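PDB 6XHK: ribulose-5-phosphate reductase 1 from Staphylococcus aureus, which catalyses the NADPH-dependent reduction of D-ribulose 5-phosphate to D-ribitol 5-phosphate, a step in making the poly(ribitol phosphate) teichoic acid of the cell wall. Local coordinates for residues F195-Y200 with F212-I217. Sequence-based numbering, arbitrary orientation.
Sequences FGKTDY and FFINKI. With NDP (NADPH dihydro-nicotinamide-adenine-dinucleotide phosphate), chain B.
Phe195 and Gly196 pair in parallel with Phe212 and Phe213, and Gly196 straddles Phe213, its N donating to Phe212 O (3.0 Å) and its O accepting from Ile214 N (3.0 Å). Phe195 and Phe212 run alongside each other on the same face of the sheet. Their ring planes differ by only 16°, but the rings are displaced, with little of one over the other; CE2 of Phe195 meets CD2 of Phe212 at 3.7 Å. Ile217, brought round by the type I turn from Phe213 to Lys216, sets its CG2 at the edge of the Phe195 ring, and Trp170 stacks on that same ring. Phe213 starts out away from residues 195-200, yet its ring swings back so that CE2 lies 3.8 Å from Lys197 O and CZ comes near Asp199 N. Past the strand ends, Ile214 brings CD1 to within 3.7 Å of Lys197 CG. These two residues also meet the adenine of NADPH, Ile214 with CG2 near N1A and Lys197 with CD 3.4 Å from C8A; a bend at chi3 (70°) turns the lysine chain past the base, its NZ 3.9 Å from O1X of the 2'-phosphate. Strand 191-196, helix 199-202 and strand 210-213 form a beta-alpha-beta unit; the C-terminal ends of its strands and the residues just beyond them border the adenine pocket of the Rossmann fold.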
loop_
_atom_site.group_PDB
_atom_site.type_symbol
_atom_site.label_atom_id
_atom_site.label_comp_id
_atom_site.label_asym_id
_atom_site.label_seq_id
_atom_site.Cartn_x
_atom_site.Cartn_y
_atom_site.Cartn_z
ATOM N N PHE A 195 3.975 -7.402 16.249
ATOM C CA PHE A 195 4.397 -6.524 17.334
ATOM C C PHE A 195 3.887 -5.121 17.057
ATOM O O PHE A 195 4.114 -4.577 15.967
ATOM C CB PHE A 195 5.931 -6.516 17.475
ATOM C CG PHE A 195 6.519 -7.888 17.660
ATOM C CD1 PHE A 195 6.712 -8.728 16.568
ATOM C CD2 PHE A 195 6.834 -8.356 18.927
ATOM C CE1 PHE A 195 7.221 -9.996 16.736
ATOM C CE2 PHE A 195 7.331 -9.607 19.093
ATOM C CZ PHE A 195 7.521 -10.434 17.993
ATOM N N GLY A 196 3.207 -4.533 18.039
ATOM C CA GLY A 196 2.671 -3.209 17.831
ATOM C C GLY A 196 2.604 -2.408 19.099
ATOM O O GLY A 196 3.275 -2.749 20.071
ATOM N N LYS A 197 1.761 -1.376 19.114
ATOM C CA LYS A 197 1.685 -0.429 20.224
ATOM C C LYS A 197 0.312 -0.294 20.898
ATOM O O LYS A 197 0.274 0.143 22.051
ATOM C CB LYS A 197 2.118 0.974 19.759
ATOM C CG LYS A 197 3.585 1.135 19.413
ATOM C CD LYS A 197 3.913 2.557 18.960
ATOM C CE LYS A 197 3.824 3.567 20.110
ATOM N NZ LYS A 197 4.576 4.842 19.894
ATOM N N THR A 198 -0.805 -0.615 20.235
ATOM C CA THR A 198 -2.134 -0.268 20.743
ATOM C C THR A 198 -3.073 -1.463 20.685
ATOM O O THR A 198 -3.104 -2.182 19.680
ATOM C CB THR A 198 -2.751 0.891 19.948
ATOM O OG1 THR A 198 -2.403 0.769 18.564
ATOM C CG2 THR A 198 -2.253 2.221 20.478
ATOM N N ASP A 199 -3.859 -1.658 21.760
ATOM C CA ASP A 199 -4.789 -2.788 21.778
ATOM C C ASP A 199 -5.773 -2.698 20.611
ATOM O O ASP A 199 -6.026 -3.706 19.930
ATOM C CB ASP A 199 -5.549 -2.866 23.110
ATOM C CG ASP A 199 -6.400 -4.156 23.232
ATOM O OD1 ASP A 199 -6.166 -5.094 22.431
ATOM O OD2 ASP A 199 -7.308 -4.238 24.098
ATOM N N TYR A 200 -6.325 -1.493 20.364
ATOM C CA TYR A 200 -7.195 -1.222 19.212
ATOM C C TYR A 200 -6.671 -1.901 17.949
ATOM O O TYR A 200 -7.336 -2.775 17.381
ATOM C CB TYR A 200 -7.318 0.293 18.988
ATOM C CG TYR A 200 -8.403 0.732 18.016
ATOM C CD1 TYR A 200 -8.651 2.084 17.788
ATOM C CD2 TYR A 200 -9.222 -0.197 17.365
ATOM C CE1 TYR A 200 -9.668 2.504 16.909
ATOM C CE2 TYR A 200 -10.241 0.213 16.487
ATOM C CZ TYR A 200 -10.455 1.562 16.266
ATOM O OH TYR A 200 -11.449 1.968 15.407
ATOM N N PHE A 212 1.914 -9.227 20.251
ATOM C CA PHE A 212 2.696 -8.680 21.358
ATOM C C PHE A 212 2.741 -7.156 21.313
ATOM O O PHE A 212 2.656 -6.544 20.249
ATOM C CB PHE A 212 4.156 -9.221 21.374
ATOM C CG PHE A 212 4.269 -10.717 21.251
ATOM C CD1 PHE A 212 4.430 -11.498 22.389
ATOM C CD2 PHE A 212 4.243 -11.342 20.006
ATOM C CE1 PHE A 212 4.531 -12.867 22.290
ATOM C CE2 PHE A 212 4.341 -12.728 19.904
ATOM C CZ PHE A 212 4.478 -13.486 21.047
ATOM N N PHE A 213 2.903 -6.553 22.495
ATOM C CA PHE A 213 3.284 -5.151 22.613
ATOM C C PHE A 213 4.802 -5.054 22.550
ATOM O O PHE A 213 5.520 -5.936 23.027
ATOM C CB PHE A 213 2.804 -4.538 23.937
ATOM C CG PHE A 213 1.320 -4.308 23.999
ATOM C CD1 PHE A 213 0.432 -5.367 23.848
ATOM C CD2 PHE A 213 0.804 -3.037 24.165
ATOM C CE1 PHE A 213 -0.928 -5.169 23.889
ATOM C CE2 PHE A 213 -0.561 -2.832 24.196
ATOM C CZ PHE A 213 -1.427 -3.899 24.059
ATOM N N ILE A 214 5.295 -3.962 21.970
ATOM C CA ILE A 214 6.742 -3.745 21.931
ATOM C C ILE A 214 7.260 -3.500 23.338
ATOM O O ILE A 214 8.464 -3.584 23.590
ATOM C CB ILE A 214 7.081 -2.589 20.957
ATOM C CG1 ILE A 214 6.391 -1.285 21.351
ATOM C CG2 ILE A 214 6.670 -2.958 19.538
ATOM C CD1 ILE A 214 6.900 -0.096 20.640
ATOM N N ASN A 215 6.341 -3.229 24.261
ATOM C CA ASN A 215 6.589 -2.936 25.657
ATOM C C ASN A 215 6.745 -4.215 26.467
ATOM O O ASN A 215 7.326 -4.198 27.561
ATOM C CB ASN A 215 5.376 -2.146 26.172
ATOM C CG ASN A 215 5.730 -1.062 27.143
ATOM O OD1 ASN A 215 6.862 -0.961 27.601
ATOM N ND2 ASN A 215 4.726 -0.303 27.549
ATOM N N LYS A 216 6.188 -5.317 25.956
ATOM C CA LYS A 216 5.883 -6.517 26.713
ATOM C C LYS A 216 6.205 -7.711 25.820
ATOM O O LYS A 216 5.319 -8.478 25.427
ATOM C CB LYS A 216 4.420 -6.555 27.184
ATOM C CG LYS A 216 3.886 -5.306 27.906
ATOM C CD LYS A 216 2.372 -5.293 27.912
ATOM C CE LYS A 216 1.742 -3.902 27.833
ATOM N NZ LYS A 216 0.271 -3.938 28.153
ATOM N N ILE A 217 7.482 -7.841 25.480
ATOM C CA ILE A 217 7.996 -8.977 24.718
ATOM C C ILE A 217 8.678 -9.948 25.677
ATOM O O ILE A 217 9.614 -9.549 26.385
ATOM C CB ILE A 217 8.955 -8.544 23.599
ATOM C CG1 ILE A 217 8.446 -7.243 22.952
ATOM C CG2 ILE A 217 9.178 -9.689 22.621
ATOM C CD1 ILE A 217 9.211 -6.787 21.713
HETATM P PA NDP B . 0.522 3.443 9.833
HETATM O O1A NDP B . 0.050 4.833 10.151
HETATM O O2A NDP B . -0.671 2.502 9.707
HETATM O O5B NDP B . 1.589 2.959 11.012
HETATM C C5B NDP B . 1.837 1.533 11.246
HETATM C C4B NDP B . 1.789 1.185 12.781
HETATM O O4B NDP B . 2.978 1.057 13.306
HETATM C C3B NDP B . 1.105 2.325 13.589
HETATM O O3B NDP B . -0.015 1.875 14.217
HETATM C C2B NDP B . 2.078 2.747 14.681
HETATM O O2B NDP B . 1.231 2.923 15.894
HETATM C C1B NDP B . 2.870 1.709 14.787
HETATM N N9A NDP B . 4.174 1.979 15.400
HETATM C C8A NDP B . 4.735 3.171 15.753
HETATM N N7A NDP B . 5.960 2.933 16.303
HETATM C C5A NDP B . 6.145 1.622 16.290
HETATM C C6A NDP B . 7.321 0.767 16.778
HETATM N N6A NDP B . 8.474 1.425 17.354
HETATM N N1A NDP B . 7.246 -0.649 16.647
HETATM C C2A NDP B . 6.083 -1.286 16.070
HETATM N N3A NDP B . 4.958 -0.451 15.601
HETATM C C4A NDP B . 5.041 1.030 15.737
HETATM O O3 NDP B . 1.321 3.405 8.344
HETATM P PN NDP B . 1.459 2.050 7.332
HETATM O O1N NDP B . 1.185 0.759 8.108
HETATM O O2N NDP B . 0.435 2.133 6.248
HETATM O O5D NDP B . 2.985 2.089 6.663
HETATM C C5D NDP B . 4.030 2.843 7.316
HETATM C C4D NDP B . 5.199 3.141 6.515
HETATM O O4D NDP B . 5.272 2.302 5.171
HETATM C C3D NDP B . 5.254 4.618 6.058
HETATM O O3D NDP B . 6.620 5.185 6.265
HETATM C C2D NDP B . 4.910 4.592 4.747
HETATM O O2D NDP B . 5.415 5.723 3.969
HETATM C C1D NDP B . 5.502 3.171 4.205
HETATM N N1N NDP B . 5.014 2.752 2.873
HETATM C C2N NDP B . 5.991 2.120 1.983
HETATM C C3N NDP B . 5.704 1.808 0.504
HETATM C C7N NDP B . 6.852 1.143 -0.359
HETATM O O7N NDP B . 6.844 1.243 -1.563
HETATM N N7N NDP B . 7.917 0.404 0.323
HETATM C C4N NDP B . 4.244 1.896 -0.006
HETATM C C5N NDP B . 3.335 2.758 0.898
HETATM C C6N NDP B . 3.639 2.939 2.401
HETATM P P2B NDP B . 1.152 4.437 16.485
HETATM O O1X NDP B . 2.528 5.061 16.581
HETATM O O2X NDP B . 0.316 5.266 15.525
HETATM O O3X NDP B . 0.530 4.364 17.870
#